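Local coordinates for antigen 43 (Escherichia coli, PDB 4KH3), which mediates bacterial clumping by self-association, as the alpha domain of an autotransporter that holds cells together in a Velcro-like manner, at residues A[174-177]-A[181-184]; A[197-202]-A[207-212]; A[215-220]-A[226-231]; A[247-250]-A[254-257]; A[273-278]-A[284-289]. All blocks are in the same frame, centred on the assembly; numbering follows the deposited sequence. Where two conformers were deposited one is given.

In the fold
The five contacts follow one another along the chain and along the axis of a beta-helix. Centres lie about 7 Å apart between contacts 1 and 2, 5 Å between 2 and 3, 8 Å between 3 and 4, and 9 Å between 4 and 5; from contact 1 to contact 5 the centres are about 27 Å apart. Neighbours in this row are stitched by parallel backbone pairing, for example strand 181-188 with 198-205, and 227-230 with 246-249. Contacts 1 to 4 look across the interior between two faces, whereas contact 5 is a hairpin that interrupts the regular coils. Malonate, probably from the crystallisation liquor, touches residues of contacts 3, 4 and 5.

Contact 1 of 5, residues A[174-177]-A[181-184]; sequences QVIW and MARD
The CD1 methyl of Ile-176 presses against CB of Ala-182, 3.4 Å away, inside a parallel beta-helix. This is a tight apolar touch between two faces of one coil, reached after a three-residue turn. The short strands 174-176 and 181-183 run at 127° to each other with their axes 7.8 Å apart at closest, so only side chains bridge the gap. Ile-176 does this with its longer branch: CG1 stands beside the backbone N (chi1 -55°), and the nearly straight second torsion carries CD1 on into the interior. Its other branch, CG2, turns toward the start of the second strand and reaches the backbone N of Met-181 at 3.9 Å.

Gln-174, two residues earlier on the same side of its strand, comes to the methyl of Ala-182 from another direction. With CG anti to the backbone N (chi1 178°), it has an extended chain that carries the amide into the interior. CB of Ala-182 lies tilted out of the amide plane, on the side of OE1 and NE2. The polar atoms themselves are spent along the helix axis: NE2 bonds to OE1 of Gln-157 and OE1 accepts from NE2 of Gln-193, a glutamine ladder running from coil to coil. CB of Ala-182 lies beyond the end of one rung, 3.6 Å from Gln-174 OE1.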
# COMPACT_ATOMS: atom_id res chain seq x y z
N GLN A 174 8.24 -1.24 -14.95
CA GLN A 174 7.96 -0.45 -16.14
C GLN A 174 7.69 0.99 -15.70
O GLN A 174 6.84 1.25 -14.86
CB GLN A 174 6.76 -1.00 -16.91
CG GLN A 174 6.40 -0.18 -18.14
CD GLN A 174 5.02 -0.51 -18.69
OE1 GLN A 174 4.00 -0.17 -18.09
NE2 GLN A 174 4.97 -1.16 -19.84
N VAL A 175 8.45 1.93 -16.25
CA VAL A 175 8.24 3.33 -15.97
C VAL A 175 7.64 3.98 -17.20
O VAL A 175 8.19 3.88 -18.29
CB VAL A 175 9.57 4.03 -15.65
CG1 VAL A 175 9.33 5.50 -15.34
CG2 VAL A 175 10.25 3.35 -14.49
N ILE A 176 6.51 4.64 -17.04
CA ILE A 176 5.92 5.37 -18.16
C ILE A 176 6.20 6.85 -17.99
O ILE A 176 5.65 7.49 -17.11
CB ILE A 176 4.41 5.18 -18.23
CG1 ILE A 176 4.07 3.68 -18.29
CG2 ILE A 176 3.86 5.88 -19.45
CD1 ILE A 176 2.63 3.39 -18.01
N TRP A 177 7.06 7.39 -18.84
CA TRP A 177 7.37 8.81 -18.77
C TRP A 177 6.14 9.60 -19.17
O TRP A 177 5.22 9.04 -19.76
CB TRP A 177 8.59 9.14 -19.64
CG TRP A 177 9.77 8.32 -19.22
CD1 TRP A 177 10.40 7.33 -19.94
CD2 TRP A 177 10.44 8.37 -17.95
NE1 TRP A 177 11.42 6.78 -19.20
CE2 TRP A 177 11.47 7.41 -17.98
CE3 TRP A 177 10.28 9.15 -16.80
CZ2 TRP A 177 12.33 7.20 -16.90
CZ3 TRP A 177 11.13 8.94 -15.72
CH2 TRP A 177 12.14 7.98 -15.78
N MET A 181 2.89 6.01 -23.18
CA MET A 181 1.62 5.33 -23.00
C MET A 181 1.76 3.80 -22.94
O MET A 181 2.41 3.19 -23.80
CB MET A 181 0.65 5.81 -24.08
CG MET A 181 0.18 4.78 -25.09
SD MET A 181 -1.23 3.89 -24.43
CE MET A 181 -1.83 5.11 -23.27
N ALA A 182 1.19 3.20 -21.91
CA ALA A 182 1.18 1.74 -21.83
C ALA A 182 -0.23 1.18 -21.94
O ALA A 182 -1.09 1.51 -21.12
CB ALA A 182 1.83 1.25 -20.56
N ARG A 183 -0.44 0.33 -22.93
CA ARG A 183 -1.75 -0.29 -23.12
C ARG A 183 -1.70 -1.80 -22.88
O ARG A 183 -0.79 -2.48 -23.38
CB ARG A 183 -2.28 -0.00 -24.52
CG ARG A 183 -3.78 0.01 -24.60
CD ARG A 183 -4.25 0.09 -26.04
NE ARG A 183 -3.34 0.90 -26.84
CZ ARG A 183 -3.41 2.22 -26.94
NH1 ARG A 183 -4.37 2.90 -26.29
NH2 ARG A 183 -2.53 2.87 -27.69
N ASP A 184 -2.67 -2.30 -22.12
CA ASP A 184 -2.80 -3.73 -21.82
C ASP A 184 -1.57 -4.25 -21.10
O ASP A 184 -0.68 -4.84 -21.71
CB ASP A 184 -3.07 -4.57 -23.08
CG ASP A 184 -4.18 -3.99 -23.96
OD1 ASP A 184 -5.22 -3.55 -23.43
OD2 ASP A 184 -4.01 -3.96 -25.20

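Contact 2 of 5, residues A[197-202]-A[207-212]; sequences GEAHNT and GNQYVH
Gln-209 reaches over to Ala-199 and Thr-202 as a straight, buried arm. From CB the chain runs with CG anti to the backbone N (chi1 175°) and stays extended to CD, so CB and CG serve as a spacer that carries the amide across the interior. At the tip NE2 does the touching: it sits 3.5 Å from CB of Ala-199 and equally 3.5 Å from OG1 of Thr-202, with CB of Thr-202 next at 3.8 Å and its CG2 at 3.9 Å.

That two residues three apart both face inward is due to the corner of the beta-helix coil at Asn-201, where phi is positive (59°). His-200 and Asn-201 both point outward there, and Thr-202 opens the next face looking back in. OG1 of the threonine stands beside its own backbone N and reaches NE2 from one side of the amide plane, while Ala-199 CB lies on the other.

Both polar atoms of the buried amide have partners beyond these strands. NE2 donates to OE1 of Gln-193 in the preceding coil, which continues the ladder of glutamines, while OE1 is hydrogen-bonded to OG1 of Thr-220 in the following one.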
# COMPACT_ATOMS: atom_id res chain seq x y z
N GLY A 197 2.98 9.08 -17.33
CA GLY A 197 2.23 9.32 -18.55
C GLY A 197 0.83 8.75 -18.47
O GLY A 197 0.08 9.08 -17.55
N GLU A 198 0.49 7.88 -19.42
CA GLU A 198 -0.80 7.20 -19.43
C GLU A 198 -0.68 5.67 -19.35
O GLU A 198 0.15 5.05 -20.03
CB GLU A 198 -1.58 7.55 -20.71
CG GLU A 198 -1.83 9.03 -20.93
CD GLU A 198 -3.28 9.42 -20.71
OE1 GLU A 198 -4.10 8.52 -20.41
OE2 GLU A 198 -3.59 10.62 -20.84
N ALA A 199 -1.53 5.07 -18.52
CA ALA A 199 -1.67 3.62 -18.50
C ALA A 199 -3.13 3.24 -18.75
O ALA A 199 -4.03 3.63 -18.00
CB ALA A 199 -1.19 3.04 -17.16
N HIS A 200 -3.36 2.49 -19.83
CA HIS A 200 -4.69 2.03 -20.19
C HIS A 200 -4.77 0.52 -20.06
O HIS A 200 -3.91 -0.20 -20.55
CB HIS A 200 -5.03 2.44 -21.63
CG HIS A 200 -5.14 3.92 -21.83
ND1 HIS A 200 -5.55 4.78 -20.82
CD2 HIS A 200 -4.92 4.69 -22.91
CE1 HIS A 200 -5.55 6.01 -21.28
NE2 HIS A 200 -5.16 6.00 -22.54
N ASN A 201 -5.82 0.06 -19.38
CA ASN A 201 -6.08 -1.38 -19.23
C ASN A 201 -4.94 -2.14 -18.55
O ASN A 201 -4.14 -2.80 -19.20
CB ASN A 201 -6.43 -2.03 -20.57
CG ASN A 201 -7.45 -1.23 -21.35
OD1 ASN A 201 -8.47 -0.81 -20.81
ND2 ASN A 201 -7.18 -1.01 -22.63
N THR A 202 -4.87 -2.03 -17.24
CA THR A 202 -3.82 -2.65 -16.48
C THR A 202 -4.46 -3.62 -15.52
O THR A 202 -5.41 -3.29 -14.80
CB THR A 202 -3.02 -1.59 -15.70
OG1 THR A 202 -2.54 -0.59 -16.61
CG2 THR A 202 -1.84 -2.22 -14.99
N GLY A 207 0.20 -7.43 -8.52
CA GLY A 207 1.21 -6.41 -8.74
C GLY A 207 0.80 -5.00 -8.32
O GLY A 207 -0.32 -4.77 -7.83
N ASN A 208 1.72 -4.06 -8.52
CA ASN A 208 1.51 -2.68 -8.07
C ASN A 208 1.52 -1.70 -9.23
O ASN A 208 2.30 -1.85 -10.17
CB ASN A 208 2.61 -2.28 -7.08
CG ASN A 208 2.63 -3.16 -5.84
OD1 ASN A 208 1.69 -3.90 -5.56
ND2 ASN A 208 3.70 -3.06 -5.08
N GLN A 209 0.66 -0.70 -9.14
CA GLN A 209 0.71 0.42 -10.07
C GLN A 209 0.72 1.73 -9.28
O GLN A 209 -0.17 1.99 -8.45
CB GLN A 209 -0.47 0.38 -11.03
CG GLN A 209 -0.52 1.60 -11.93
CD GLN A 209 -1.82 1.70 -12.71
OE1 GLN A 209 -2.89 1.90 -12.14
NE2 GLN A 209 -1.72 1.54 -14.02
N TYR A 210 1.74 2.54 -9.53
CA TYR A 210 1.90 3.83 -8.87
C TYR A 210 1.68 4.95 -9.88
O TYR A 210 2.44 5.11 -10.84
CB TYR A 210 3.29 3.98 -8.26
CG TYR A 210 3.71 2.84 -7.37
CD1 TYR A 210 3.34 2.80 -6.04
CD2 TYR A 210 4.50 1.81 -7.86
CE1 TYR A 210 3.74 1.77 -5.22
CE2 TYR A 210 4.90 0.77 -7.05
CZ TYR A 210 4.51 0.75 -5.72
OH TYR A 210 4.90 -0.30 -4.90
N VAL A 211 0.63 5.72 -9.65
CA VAL A 211 0.30 6.82 -10.53
C VAL A 211 0.79 8.09 -9.88
O VAL A 211 0.29 8.52 -8.84
CB VAL A 211 -1.21 6.90 -10.74
CG1 VAL A 211 -1.53 8.03 -11.71
CG2 VAL A 211 -1.74 5.54 -11.23
N HIS A 212 1.81 8.67 -10.50
CA HIS A 212 2.43 9.88 -9.99
C HIS A 212 1.71 11.13 -10.47
O HIS A 212 0.81 11.08 -11.31
CB HIS A 212 3.91 9.91 -10.38
CG HIS A 212 4.75 8.95 -9.60
ND1 HIS A 212 5.85 9.34 -8.86
CD2 HIS A 212 4.63 7.61 -9.41
CE1 HIS A 212 6.38 8.29 -8.27
NE2 HIS A 212 5.66 7.23 -8.58

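Contact 3 of 5, residues A[215-220]-A[226-231]; sequences GTATET and GWQVIK
Ala-217 is the first residue of 215-220 to meet Gln-228, its CB lying 3.7 Å from NE2 of the glutamine. The Ala-217 carbonyl takes part as well, through an ordered water: its O accepts from the water over 3.2 Å. Thr-218 points outward by the alternation of the strand, and Glu-219 does so too because the chain turns a corner there, with phi at 57°. Such a corner, joining two faces of one coil, recurs from coil to coil in this beta-helix, and here the water fills the inside of the bend. It accepts from the backbone N of Thr-220 over 3.0 Å and so ties Ala-217, two residues ahead of the corner, to Thr-220 just after it. A weak bond from Gln-228 NE2, 3.3 Å long, reaches the same water.

Thr-220, back on the interior side, meets the glutamine from the opposite direction. The extended chain of Gln-228, with CG anti to its backbone N, brings the amide up against the threonine. NE2 is 3.4 Å from Thr-220 CB, and CD is 3.8 Å from CG2. Although OG1 of Thr-220 lies 3.2 Å from NE2, the angle is too poor for a hydrogen bond; that hydroxyl is held by Gln-209 instead. Gln-228 OE1 bonds to OG1 of Thr-239 in the next coil, and its NE2 gives a weak bond back to OE1 of Gln-209.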
# COMPACT_ATOMS: atom_id res chain seq x y z
N GLY A 215 0.20 11.88 -13.87
CA GLY A 215 -0.04 10.61 -14.53
C GLY A 215 -1.51 10.24 -14.51
O GLY A 215 -2.26 10.67 -13.63
N THR A 216 -1.93 9.44 -15.48
CA THR A 216 -3.33 9.00 -15.54
C THR A 216 -3.39 7.50 -15.82
O THR A 216 -2.69 7.00 -16.70
CB THR A 216 -4.13 9.78 -16.62
OG1 THR A 216 -4.01 11.19 -16.38
CG2 THR A 216 -5.61 9.41 -16.59
N ALA A 217 -4.21 6.79 -15.05
CA ALA A 217 -4.45 5.37 -15.27
C ALA A 217 -5.94 5.13 -15.52
O ALA A 217 -6.78 5.49 -14.70
CB ALA A 217 -3.96 4.55 -14.07
N THR A 218 -6.25 4.51 -16.65
CA THR A 218 -7.64 4.19 -16.97
C THR A 218 -7.84 2.68 -17.03
O THR A 218 -6.99 1.95 -17.55
CB THR A 218 -8.09 4.83 -18.29
OG1 THR A 218 -7.33 4.27 -19.37
CG2 THR A 218 -7.87 6.33 -18.26
N GLU A 219 -8.96 2.21 -16.50
CA GLU A 219 -9.30 0.80 -16.49
C GLU A 219 -8.23 -0.06 -15.82
O GLU A 219 -7.71 -1.00 -16.42
CB GLU A 219 -9.57 0.29 -17.91
CG GLU A 219 -10.98 0.58 -18.42
CD GLU A 219 -11.07 1.92 -19.13
OE1 GLU A 219 -10.01 2.46 -19.53
OE2 GLU A 219 -12.20 2.43 -19.29
N THR A 220 -7.88 0.29 -14.59
CA THR A 220 -7.02 -0.59 -13.82
C THR A 220 -7.88 -1.62 -13.13
O THR A 220 -8.87 -1.29 -12.49
CB THR A 220 -6.15 0.18 -12.81
OG1 THR A 220 -5.23 1.01 -13.52
CG2 THR A 220 -5.35 -0.79 -11.94
N GLY A 226 -3.42 -7.15 -5.43
CA GLY A 226 -3.07 -6.01 -6.25
C GLY A 226 -3.15 -4.71 -5.47
O GLY A 226 -3.89 -4.59 -4.49
N TRP A 227 -2.40 -3.72 -5.91
CA TRP A 227 -2.33 -2.45 -5.22
C TRP A 227 -2.21 -1.31 -6.23
O TRP A 227 -1.19 -1.19 -6.92
CB TRP A 227 -1.12 -2.48 -4.29
CG TRP A 227 -1.05 -1.36 -3.28
CD1 TRP A 227 -2.10 -0.65 -2.76
CD2 TRP A 227 0.13 -0.83 -2.67
NE1 TRP A 227 -1.64 0.29 -1.87
CE2 TRP A 227 -0.27 0.20 -1.78
CE3 TRP A 227 1.49 -1.13 -2.77
CZ2 TRP A 227 0.63 0.93 -1.01
CZ3 TRP A 227 2.40 -0.40 -2.00
CH2 TRP A 227 1.96 0.62 -1.13
N GLN A 228 -3.26 -0.50 -6.36
CA GLN A 228 -3.16 0.71 -7.17
C GLN A 228 -3.01 1.93 -6.27
O GLN A 228 -3.83 2.15 -5.39
CB GLN A 228 -4.38 0.88 -8.09
CG GLN A 228 -4.27 2.12 -8.96
CD GLN A 228 -5.48 2.35 -9.83
OE1 GLN A 228 -6.60 2.00 -9.46
NE2 GLN A 228 -5.25 2.95 -11.00
N VAL A 229 -1.96 2.71 -6.48
CA VAL A 229 -1.67 3.85 -5.62
C VAL A 229 -1.76 5.13 -6.42
O VAL A 229 -1.02 5.31 -7.40
CB VAL A 229 -0.26 3.76 -5.00
CG1 VAL A 229 0.03 5.01 -4.17
CG2 VAL A 229 -0.14 2.53 -4.14
N ILE A 230 -2.66 6.02 -6.02
CA ILE A 230 -2.78 7.32 -6.67
C ILE A 230 -2.15 8.39 -5.80
O ILE A 230 -2.70 8.78 -4.76
CB ILE A 230 -4.23 7.67 -6.96
CG1 ILE A 230 -4.96 6.45 -7.57
CG2 ILE A 230 -4.30 8.83 -7.92
CD1 ILE A 230 -4.37 6.01 -8.88
N LYS A 231 -0.97 8.85 -6.20
CA LYS A 231 -0.27 9.90 -5.47
C LYS A 231 -0.93 11.26 -5.69
O LYS A 231 -1.87 11.40 -6.50
CB LYS A 231 1.21 9.94 -5.87
CG LYS A 231 2.00 8.69 -5.42
CD LYS A 231 3.49 8.85 -5.62
CE LYS A 231 4.27 8.40 -4.40
NZ LYS A 231 3.72 7.13 -3.82
O HOH W 1 -7.79 2.89 -13.12

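Contact 4 of 5, residues A[247-250]-A[254-257]; sequences LQVN and KASD
Across a bend in the beta-helix, where two faces of one coil converge on its hydrophobic interior, Val-249 and Leu-247 meet Ala-255. The segments 247-249 and 254-256 run at 131° to each other with their axes 7.9 Å apart at closest, a gap that the side chains of Val-249 and Leu-247 cross to the methyl of Ala-255. Val-249 uses both methyls. Its first torsion (chi1 -173°) sets CG2 beside the backbone N, where it meets CB of Ala-255 at 3.9 Å, and directs CG1 to the backbone N of Lys-254, also at 3.9 Å. Leu-247 adds a looser touch from two residues earlier on the strand, CD2 to CB of Ala-255 at 4.2 Å. The alanine methyl therefore faces two branched side chains that come from the same side of one strand.

On the other side of that strand, outside the core, Gln-248 NE2 gives a straight but weak 3.5 Å bond to OD1 of Asn-250.

Here the interior column changes character, since Leu-247 follows Gln-228 of the preceding coil and packs against it. Strand 246-249 lies between 227-230 and 265-269, and strand 254-260 between 235-237 with 240-241 on one flank and 273-278 on the other, all of them parallel neighbours.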
# COMPACT_ATOMS: atom_id res chain seq x y z
N LEU A 247 -7.20 -0.33 -3.57
CA LEU A 247 -6.96 0.97 -4.18
C LEU A 247 -6.65 1.97 -3.08
O LEU A 247 -7.36 2.06 -2.09
CB LEU A 247 -8.18 1.42 -4.97
CG LEU A 247 -8.10 2.90 -5.35
CD1 LEU A 247 -6.93 3.13 -6.31
CD2 LEU A 247 -9.42 3.34 -5.94
N GLN A 248 -5.57 2.72 -3.25
CA GLN A 248 -5.17 3.71 -2.29
C GLN A 248 -5.03 5.08 -2.98
O GLN A 248 -4.24 5.24 -3.92
CB GLN A 248 -3.85 3.30 -1.64
CG GLN A 248 -3.30 4.32 -0.65
CD GLN A 248 -2.12 3.77 0.14
OE1 GLN A 248 -2.07 2.58 0.49
NE2 GLN A 248 -1.17 4.64 0.42
N VAL A 249 -5.82 6.04 -2.51
CA VAL A 249 -5.81 7.38 -3.09
C VAL A 249 -5.31 8.37 -2.05
O VAL A 249 -6.00 8.64 -1.08
CB VAL A 249 -7.21 7.80 -3.56
CG1 VAL A 249 -7.14 9.11 -4.31
CG2 VAL A 249 -7.81 6.72 -4.45
N ASN A 250 -4.09 8.89 -2.24
CA ASN A 250 -3.52 9.83 -1.29
C ASN A 250 -4.20 11.17 -1.36
O ASN A 250 -4.95 11.46 -2.31
CB ASN A 250 -2.03 10.05 -1.56
CG ASN A 250 -1.21 8.83 -1.35
OD1 ASN A 250 -1.65 7.86 -0.73
ND2 ASN A 250 0.02 8.85 -1.86
N LYS A 254 -6.80 11.65 -7.28
CA LYS A 254 -8.18 11.52 -7.74
C LYS A 254 -8.45 10.15 -8.37
O LYS A 254 -7.63 9.63 -9.13
CB LYS A 254 -8.52 12.64 -8.73
CG LYS A 254 -9.94 12.56 -9.24
CD LYS A 254 -10.29 13.71 -10.17
CE LYS A 254 -11.79 13.66 -10.52
NZ LYS A 254 -12.14 14.63 -11.59
N ALA A 255 -9.60 9.58 -8.05
CA ALA A 255 -10.06 8.34 -8.67
C ALA A 255 -11.56 8.43 -8.86
O ALA A 255 -12.30 8.56 -7.89
CB ALA A 255 -9.71 7.14 -7.80
N SER A 256 -12.01 8.35 -10.10
CA SER A 256 -13.42 8.36 -10.41
C SER A 256 -13.84 7.05 -11.06
O SER A 256 -13.01 6.32 -11.61
CB SER A 256 -13.74 9.53 -11.33
OG SER A 256 -12.82 9.61 -12.41
N ASP A 257 -15.14 6.75 -10.96
CA ASP A 257 -15.73 5.54 -11.52
C ASP A 257 -15.06 4.30 -10.95
O ASP A 257 -14.73 3.34 -11.66
CB ASP A 257 -15.67 5.55 -13.04
CG ASP A 257 -16.69 6.49 -13.65
OD1 ASP A 257 -17.84 6.48 -13.18
OD2 ASP A 257 -16.33 7.25 -14.57

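Contact 5 of 5, residues A[273-278]-A[284-289]; sequences TVTGTN and SVVAGK
In Thr-275 the first torsion (chi1 61°) lodges OG1 between the backbone N and the carbonyl carbon and leaves CG2 beside the N; in Val-286 it (chi1 167°) puts CG2 beside the N as well. The two methyls so placed meet at 3.7 Å, the side chains crossing obliquely. CG2 of Thr-275 also covers CB of Ser-284 at 4.1 Å, its partner in a non-hydrogen-bonded pair. On the other face of this beta hairpin Val-274 stands against Val-285, CB of the former 4.2 Å from CG2 of the latter.

Those two valines form the antiparallel hydrogen-bonded pair that ties the strands. Val-274 N gives a 2.9 Å bond to Val-285 O, and Val-285 N returns one of 2.7 Å to Val-274 O. Each carbonyl takes a CA-H...O contact too, Val-285 O from Thr-273 and Val-274 O from Ser-284. Where the second strand ends, a type I' turn from Val-286 to Lys-289 reverses the chain. A water bridges this turn to the first strand, 2.7 Å from Thr-273 OG1 and accepting from Ala-287 N. Ser-284 OG is hydrogen-bonded to a malonate ion, probably from the crystallisation liquor.

The hairpin is an excursion from the beta-helix. Strand 273-278 keeps its parallel pairing with 254-260 on one flank, and Val-274 faces Leu-266 and Thr-268 of strand 265-269 inside; on the other flank runs 281-286, followed antiparallel by 289-291, from which parallel stacking resumes with 308-310.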
# COMPACT_ATOMS: atom_id res chain seq x y z
N THR A 273 -9.93 12.66 -3.61
CA THR A 273 -11.17 12.62 -4.37
C THR A 273 -11.42 11.21 -4.91
O THR A 273 -10.63 10.70 -5.69
CB THR A 273 -11.14 13.58 -5.55
OG1 THR A 273 -10.82 14.89 -5.07
CG2 THR A 273 -12.50 13.59 -6.26
N VAL A 274 -12.50 10.58 -4.47
CA VAL A 274 -12.81 9.22 -4.88
C VAL A 274 -14.31 9.10 -5.10
O VAL A 274 -15.09 9.39 -4.20
CB VAL A 274 -12.37 8.19 -3.80
CG1 VAL A 274 -12.52 6.78 -4.32
CG2 VAL A 274 -10.93 8.45 -3.37
N THR A 275 -14.73 8.71 -6.31
CA THR A 275 -16.14 8.45 -6.57
C THR A 275 -16.36 7.09 -7.24
O THR A 275 -15.52 6.64 -8.03
CB THR A 275 -16.79 9.56 -7.43
OG1 THR A 275 -16.13 9.63 -8.70
CG2 THR A 275 -16.70 10.91 -6.75
N GLY A 276 -17.48 6.44 -6.92
CA GLY A 276 -17.86 5.23 -7.61
C GLY A 276 -19.03 4.50 -6.99
O GLY A 276 -19.96 5.11 -6.45
N THR A 277 -19.00 3.17 -7.07
CA THR A 277 -20.01 2.33 -6.44
C THR A 277 -19.35 1.22 -5.66
O THR A 277 -18.33 0.67 -6.08
CB THR A 277 -20.95 1.68 -7.47
OG1 THR A 277 -20.16 1.11 -8.53
CG2 THR A 277 -21.89 2.72 -8.05
N ASN A 278 -19.93 0.87 -4.53
CA ASN A 278 -19.48 -0.32 -3.84
C ASN A 278 -20.68 -1.24 -3.70
O ASN A 278 -21.71 -1.01 -4.34
CB ASN A 278 -18.84 0.01 -2.49
CG ASN A 278 -19.70 0.92 -1.63
OD1 ASN A 278 -20.92 0.73 -1.53
ND2 ASN A 278 -19.07 1.91 -1.01
N SER A 284 -18.85 8.42 -2.27
CA SER A 284 -18.00 9.51 -2.70
C SER A 284 -17.15 10.05 -1.57
O SER A 284 -17.53 10.00 -0.41
CB SER A 284 -18.85 10.64 -3.27
OG SER A 284 -19.82 11.02 -2.32
N VAL A 285 -15.97 10.51 -1.94
CA VAL A 285 -15.14 11.32 -1.08
C VAL A 285 -14.84 12.52 -1.96
O VAL A 285 -14.05 12.43 -2.91
CB VAL A 285 -13.83 10.62 -0.69
CG1 VAL A 285 -13.08 11.45 0.33
CG2 VAL A 285 -14.11 9.23 -0.12
N VAL A 286 -15.52 13.62 -1.67
CA VAL A 286 -15.45 14.81 -2.50
C VAL A 286 -15.38 16.07 -1.63
O VAL A 286 -16.20 16.26 -0.72
CB VAL A 286 -16.69 14.90 -3.42
CG1 VAL A 286 -16.80 16.27 -4.05
CG2 VAL A 286 -16.61 13.85 -4.49
N ALA A 287 -14.39 16.92 -1.90
CA ALA A 287 -14.26 18.24 -1.27
C ALA A 287 -14.38 18.16 0.24
O ALA A 287 -15.13 18.92 0.86
CB ALA A 287 -15.30 19.23 -1.86
N GLY A 288 -13.67 17.21 0.83
CA GLY A 288 -13.61 17.08 2.27
C GLY A 288 -14.75 16.31 2.89
O GLY A 288 -14.84 16.20 4.10
N LYS A 289 -15.62 15.75 2.05
CA LYS A 289 -16.79 15.03 2.56
C LYS A 289 -16.92 13.61 1.99
O LYS A 289 -16.90 13.40 0.78
CB LYS A 289 -18.05 15.85 2.27
CG LYS A 289 -19.35 15.08 2.42
CD LYS A 289 -19.77 14.94 3.86
CE LYS A 289 -21.30 14.83 3.95
NZ LYS A 289 -21.83 13.66 3.21
O HOH W 2 -12.54 16.77 -4.09